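Local structure of enoyl-CoA hydratase carB homologue (Streptomyces cattleya, 5O34) at residues L172-F177 with I181-G186; Q200-T205 with D217-E222. The protein is probably a crotonase-superfamily lyase of thienamycin biosynthesis, a homologue of the carbapenem-pathway enzyme CarB. All blocks are in the same frame, centred on the assembly; numbering follows the deposited sequence.

From the N terminus, the chain leaves strand 171-173, makes the short helix 176-179 and turns back at once, so that interaction 1 closes a tight loop between residues 172-177 and 181-186 at the start of helix 184-194. It then passes through helices 184-194 and 196-205, strand 209-210 and helix 211-217 before interaction 2 closes a longer loop between 200-205 and 217-222. The two follow in series, neither nested nor crossed, yet they meet in space: Leu-203 of helix 196-205 packs on Phe-177 and Cys-183, and Leu-172 on Leu-219. Together they join the three-stranded sheet to the helices around it, and both touch the second subunit.

Interaction 1. Residues L172-F177 with I181-G186; sequences LVMPEF and IACNFG
Glu-176 lies along the extended stretch from Ile-181 to Cys-183, and its side chain can be followed atom by atom. CB sits 3.5 Å from Ile-181 O and also packs on Cys-183 CB. CG of Glu-176 comes to 3.5 Å from Ala-182 O. The Ile-181 side chain crosses that of Glu-176 at a slant, CG1 3.8 Å from CG, with CG1 lodged between its own backbone N and carbonyl carbon (chi1 63°). Glu-176 then kinks at chi2 (83°), and Glu-176 CD passes 3.8 Å from Cys-183 SG, with OE1 slightly farther from the same sulfur. A glutamate suits this place because its methylene groups can pack while its carboxylate is carried on past the sulfur, beside Gln-156. In enoyl-CoA hydratases a glutamate of an equivalent Pro-Glu sequence serves in acid-base catalysis, and Glu-176 may do likewise.

The backbone closes the turn: Ile-181 N donates to Glu-176 O at 2.8 Å in a nearly straight bond (162°), which spans helix 176-179. Phe-177 meets the extended stretch with its ring edge, CD2 3.8 Å from Ile-181 O, near the ring plane. Farther along, Met-174 SD lies near Cys-183 SG and its CE methyl rests 3.6 Å from Gly-186 CA. Glycine suits this place, since a side chain here would press on the methyl and collide with Cys-183 SG. Cys-183 occupies the N-cap position of helix 184-194, and its N is hydrogen-bonded to Thr-251 OG1 of the second subunit.

The contact thus joins the end of strand 171-173 to the start of helix 184-194. Met-174, Phe-177 and Cys-183 face Leu-203 of helix 196-205, and helix 152-158 lies against Met-174 and Glu-176.

Interaction 2. Residues Q200-T205 with D217-E222; sequences QRMLLT and DGLLHE
The Schellman motif that ends helix 211-217 presents Asp-217 and Leu-219, the residues before and after its glycine, to Arg-201 and Met-202 of helix 196-205. Gly-218 has the positive phi (93°) of this motif; at its backbone angles a CB would be jammed against the carbonyl O of Asp-217, so the lack of a side chain suits the place. The CA atoms come no nearer than 11.0 Å (Arg-201 to Asp-217, Met-202 to Leu-219), a gap bridged mainly by the long Arg-201 and Met-202 chains.

Met-202 and Leu-219 meet tip to tip, with SD 3.6 Å from CD1. The methionine bends at chi3 (89°), which turns its CE methyl out of the chain's line toward Leu-172 O. A flexible thioether and a branched leucine suit this buried spot, where Leu-190 and Trp-209 cover both. Beside them Arg-201 NH1 faces Asp-217 OD2 at 3.6 Å, a long salt bridge; the guanidinium and carboxylate planes stand 89° apart, so any attraction is probably weak and electrostatic, with no hydrogen bond. OD2 is hydrogen-bonded instead to Trp-209 NE1.

Arg-201 O is gripped twice, by Thr-205 N and by Thr-205 OG1 at 2.7 Å, from opposite faces of its plane.

At the trimer interface, His-221 O accepts a hydrogen bond from Arg-201 NH1 of the third subunit. Helix 184-194 and strand 209-210 border the apolar pair, and beyond it the chain runs on to strand 222-224 beside strand 163-167.

Interaction 1. Residues L172-F177 with I181-G186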
loop_
_atom_site.group_PDB
_atom_site.type_symbol
_atom_site.label_atom_id
_atom_site.label_comp_id
_atom_site.label_asym_id
_atom_site.label_seq_id
_atom_site.Cartn_x
_atom_site.Cartn_y
_atom_site.Cartn_z
ATOM N N LEU A 172 -16.520 -2.888 10.788
ATOM C CA LEU A 172 -16.227 -1.904 9.733
ATOM C C LEU A 172 -16.920 -2.266 8.409
ATOM O O LEU A 172 -16.860 -3.424 8.000
ATOM C CB LEU A 172 -14.695 -1.806 9.572
ATOM C CG LEU A 172 -13.897 -0.895 10.549
ATOM C CD1 LEU A 172 -14.207 -1.136 12.020
ATOM C CD2 LEU A 172 -12.432 -1.087 10.375
ATOM N N VAL A 173 -17.628 -1.299 7.773
ATOM C CA VAL A 173 -18.379 -1.531 6.543
ATOM C C VAL A 173 -18.279 -0.321 5.626
ATOM O O VAL A 173 -18.314 0.830 6.059
ATOM C CB VAL A 173 -19.894 -1.886 6.797
ATOM C CG1 VAL A 173 -20.434 -2.880 5.771
ATOM C CG2 VAL A 173 -20.152 -2.385 8.221
ATOM N N MET A 174 -18.226 -0.627 4.315
ATOM C CA MET A 174 -18.282 0.341 3.233
ATOM C C MET A 174 -19.424 -0.161 2.317
ATOM O O MET A 174 -19.128 -0.696 1.258
ATOM C CB MET A 174 -16.951 0.445 2.451
ATOM C CG MET A 174 -16.032 1.520 2.957
ATOM S SD MET A 174 -16.709 3.166 3.030
ATOM C CE MET A 174 -15.401 3.859 3.536
ATOM N N PRO A 175 -20.718 -0.121 2.770
ATOM C CA PRO A 175 -21.829 -0.610 1.920
ATOM C C PRO A 175 -22.392 0.333 0.823
ATOM O O PRO A 175 -23.438 0.012 0.254
ATOM C CB PRO A 175 -22.910 -0.944 2.956
ATOM C CG PRO A 175 -22.729 0.086 4.001
ATOM C CD PRO A 175 -21.248 0.475 4.024
ATOM N N GLU A 176 -21.737 1.479 0.547
ATOM C CA GLU A 176 -22.140 2.473 -0.467
ATOM C C GLU A 176 -22.808 1.901 -1.731
ATOM O O GLU A 176 -23.865 2.404 -2.132
ATOM C CB GLU A 176 -20.958 3.369 -0.872
ATOM C CG GLU A 176 -20.776 4.579 0.024
ATOM C CD GLU A 176 -20.013 4.366 1.316
ATOM O OE1 GLU A 176 -19.796 3.196 1.708
ATOM O OE2 GLU A 176 -19.645 5.384 1.948
ATOM N N PHE A 177 -22.223 0.836 -2.323
ATOM C CA PHE A 177 -22.756 0.169 -3.520
ATOM C C PHE A 177 -24.102 -0.517 -3.268
ATOM O O PHE A 177 -25.019 -0.361 -4.076
ATOM C CB PHE A 177 -21.741 -0.813 -4.135
ATOM C CG PHE A 177 -20.539 -0.198 -4.816
ATOM C CD1 PHE A 177 -19.461 -0.983 -5.197
ATOM C CD2 PHE A 177 -20.492 1.166 -5.093
ATOM C CE1 PHE A 177 -18.355 -0.420 -5.833
ATOM C CE2 PHE A 177 -19.387 1.728 -5.733
ATOM C CZ PHE A 177 -18.328 0.934 -6.099
ATOM N N ILE A 181 -25.153 4.299 -3.752
ATOM C CA ILE A 181 -24.436 5.571 -3.875
ATOM C C ILE A 181 -22.958 5.328 -4.231
ATOM O O ILE A 181 -22.433 4.242 -3.963
ATOM C CB ILE A 181 -24.632 6.476 -2.623
ATOM C CG1 ILE A 181 -24.057 5.824 -1.336
ATOM C CG2 ILE A 181 -26.121 6.865 -2.452
ATOM C CD1 ILE A 181 -23.901 6.776 -0.131
ATOM N N ALA A 182 -22.301 6.326 -4.856
ATOM C CA ALA A 182 -20.888 6.249 -5.242
ATOM C C ALA A 182 -19.917 6.140 -4.036
ATOM O O ALA A 182 -20.306 6.406 -2.895
ATOM C CB ALA A 182 -20.521 7.424 -6.128
ATOM N N CYS A 183 -18.668 5.703 -4.285
ATOM C CA CYS A 183 -17.696 5.545 -3.205
ATOM C C CYS A 183 -16.272 5.984 -3.587
ATOM O O CYS A 183 -15.301 5.244 -3.389
ATOM C CB CYS A 183 -17.727 4.124 -2.651
ATOM S SG CYS A 183 -16.995 3.971 -1.005
ATOM N N ASN A 184 -16.156 7.222 -4.086
ATOM C CA ASN A 184 -14.893 7.840 -4.500
ATOM C C ASN A 184 -13.951 8.000 -3.322
ATOM O O ASN A 184 -12.787 7.612 -3.412
ATOM C CB ASN A 184 -15.146 9.206 -5.160
ATOM C CG ASN A 184 -16.144 9.158 -6.282
ATOM O OD1 ASN A 184 -17.342 8.952 -6.064
ATOM N ND2 ASN A 184 -15.670 9.334 -7.501
ATOM N N PHE A 185 -14.458 8.572 -2.225
ATOM C CA PHE A 185 -13.713 8.804 -0.997
ATOM C C PHE A 185 -13.360 7.495 -0.307
ATOM O O PHE A 185 -12.202 7.295 0.058
ATOM C CB PHE A 185 -14.499 9.728 -0.067
ATOM C CG PHE A 185 -14.345 11.192 -0.391
ATOM C CD1 PHE A 185 -15.420 11.929 -0.878
ATOM C CD2 PHE A 185 -13.122 11.834 -0.223
ATOM C CE1 PHE A 185 -15.278 13.291 -1.176
ATOM C CE2 PHE A 185 -12.982 13.192 -0.516
ATOM C CZ PHE A 185 -14.057 13.911 -1.003
ATOM N N GLY A 186 -14.340 6.603 -0.190
ATOM C CA GLY A 186 -14.161 5.295 0.424
ATOM C C GLY A 186 -13.099 4.475 -0.270
ATOM O O GLY A 186 -12.234 3.904 0.392
#

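Interaction 2. Residues Q200-T205 with D217-E222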
loop_
_atom_site.group_PDB
_atom_site.type_symbol
_atom_site.label_atom_id
_atom_site.label_comp_id
_atom_site.label_asym_id
_atom_site.label_seq_id
_atom_site.Cartn_x
_atom_site.Cartn_y
_atom_site.Cartn_z
ATOM N N GLN A 200 -10.909 -3.162 -2.501
ATOM C CA GLN A 200 -11.711 -3.817 -3.540
ATOM C C GLN A 200 -12.629 -4.874 -2.978
ATOM O O GLN A 200 -13.784 -4.951 -3.390
ATOM C CB GLN A 200 -10.812 -4.396 -4.619
ATOM C CG GLN A 200 -10.255 -3.329 -5.556
ATOM C CD GLN A 200 -9.047 -3.779 -6.350
ATOM O OE1 GLN A 200 -8.304 -4.703 -5.984
ATOM N NE2 GLN A 200 -8.784 -3.090 -7.432
ATOM N N ARG A 201 -12.140 -5.652 -2.005
ATOM C CA ARG A 201 -12.934 -6.678 -1.337
ATOM C C ARG A 201 -14.096 -5.998 -0.578
ATOM O O ARG A 201 -15.239 -6.432 -0.705
ATOM C CB ARG A 201 -12.066 -7.487 -0.364
ATOM C CG ARG A 201 -11.107 -8.477 -1.006
ATOM C CD ARG A 201 -10.214 -9.142 0.035
ATOM N NE ARG A 201 -10.996 -9.873 1.043
ATOM C CZ ARG A 201 -10.618 -10.065 2.308
ATOM N NH1 ARG A 201 -9.457 -9.589 2.742
ATOM N NH2 ARG A 201 -11.403 -10.731 3.147
ATOM N N MET A 202 -13.809 -4.895 0.138
ATOM C CA MET A 202 -14.803 -4.145 0.909
ATOM C C MET A 202 -15.883 -3.484 0.062
ATOM O O MET A 202 -17.061 -3.647 0.373
ATOM C CB MET A 202 -14.137 -3.120 1.825
ATOM C CG MET A 202 -13.512 -3.732 3.030
ATOM S SD MET A 202 -13.064 -2.491 4.243
ATOM C CE MET A 202 -14.609 -2.396 5.215
ATOM N N LEU A 203 -15.495 -2.749 -0.996
ATOM C CA LEU A 203 -16.445 -2.053 -1.879
ATOM C C LEU A 203 -17.351 -2.992 -2.647
ATOM O O LEU A 203 -18.546 -2.720 -2.762
ATOM C CB LEU A 203 -15.739 -1.115 -2.898
ATOM C CG LEU A 203 -14.961 0.147 -2.438
ATOM C CD1 LEU A 203 -15.098 1.264 -3.461
ATOM C CD2 LEU A 203 -15.394 0.652 -1.069
ATOM N N LEU A 204 -16.792 -4.095 -3.176
ATOM C CA LEU A 204 -17.521 -5.030 -4.034
ATOM C C LEU A 204 -18.361 -6.072 -3.310
ATOM O O LEU A 204 -19.355 -6.522 -3.889
ATOM C CB LEU A 204 -16.573 -5.713 -5.033
ATOM C CG LEU A 204 -15.807 -4.794 -5.992
ATOM C CD1 LEU A 204 -14.826 -5.593 -6.822
ATOM C CD2 LEU A 204 -16.738 -3.946 -6.865
ATOM N N THR A 205 -17.989 -6.475 -2.088
ATOM C CA THR A 205 -18.773 -7.474 -1.342
ATOM C C THR A 205 -19.760 -6.804 -0.368
ATOM O O THR A 205 -20.769 -7.417 0.013
ATOM C CB THR A 205 -17.869 -8.438 -0.535
ATOM O OG1 THR A 205 -17.229 -7.722 0.523
ATOM C CG2 THR A 205 -16.856 -9.195 -1.398
ATOM N N ASP A 217 -5.790 -6.690 8.322
ATOM C CA ASP A 217 -5.821 -5.954 7.060
ATOM C C ASP A 217 -5.336 -4.491 7.128
ATOM O O ASP A 217 -5.085 -3.905 6.076
ATOM C CB ASP A 217 -7.222 -6.051 6.437
ATOM C CG ASP A 217 -7.579 -7.473 5.989
ATOM O OD1 ASP A 217 -6.649 -8.280 5.764
ATOM O OD2 ASP A 217 -8.784 -7.767 5.829
ATOM N N GLY A 218 -5.130 -3.944 8.325
ATOM C CA GLY A 218 -4.648 -2.569 8.498
ATOM C C GLY A 218 -5.726 -1.509 8.657
ATOM O O GLY A 218 -5.434 -0.319 8.606
ATOM N N LEU A 219 -6.973 -1.916 8.859
ATOM C CA LEU A 219 -8.083 -0.991 9.072
ATOM C C LEU A 219 -8.141 -0.500 10.520
ATOM O O LEU A 219 -8.677 0.576 10.790
ATOM C CB LEU A 219 -9.390 -1.631 8.637
ATOM C CG LEU A 219 -9.498 -1.945 7.146
ATOM C CD1 LEU A 219 -10.658 -2.857 6.882
ATOM C CD2 LEU A 219 -9.612 -0.682 6.332
ATOM N N LEU A 220 -7.579 -1.297 11.449
ATOM C CA LEU A 220 -7.395 -0.960 12.864
ATOM C C LEU A 220 -5.912 -1.076 13.153
ATOM O O LEU A 220 -5.248 -1.959 12.613
ATOM C CB LEU A 220 -8.178 -1.889 13.809
ATOM C CG LEU A 220 -9.710 -1.824 13.772
ATOM C CD1 LEU A 220 -10.301 -2.819 14.738
ATOM C CD2 LEU A 220 -10.246 -0.420 14.057
ATOM N N HIS A 221 -5.377 -0.149 13.957
ATOM C CA HIS A 221 -3.969 -0.164 14.349
ATOM C C HIS A 221 -3.823 -1.094 15.544
ATOM O O HIS A 221 -2.756 -1.660 15.770
ATOM C CB HIS A 221 -3.500 1.245 14.737
ATOM C CG HIS A 221 -3.399 2.196 13.584
ATOM N ND1 HIS A 221 -4.521 2.594 12.868
ATOM C CD2 HIS A 221 -2.316 2.819 13.074
ATOM C CE1 HIS A 221 -4.080 3.426 11.940
ATOM N NE2 HIS A 221 -2.763 3.596 12.028
ATOM N N GLU A 222 -4.906 -1.226 16.328
ATOM C CA GLU A 222 -4.919 -2.020 17.546
ATOM C C GLU A 222 -6.341 -2.389 17.934
ATOM O O GLU A 222 -7.288 -1.656 17.635
ATOM C CB GLU A 222 -4.235 -1.232 18.680
ATOM C CG GLU A 222 -4.062 -1.985 19.997
ATOM C CD GLU A 222 -3.533 -1.165 21.162
ATOM O OE1 GLU A 222 -2.872 -0.130 20.922
ATOM O OE2 GLU A 222 -3.742 -1.588 22.321
#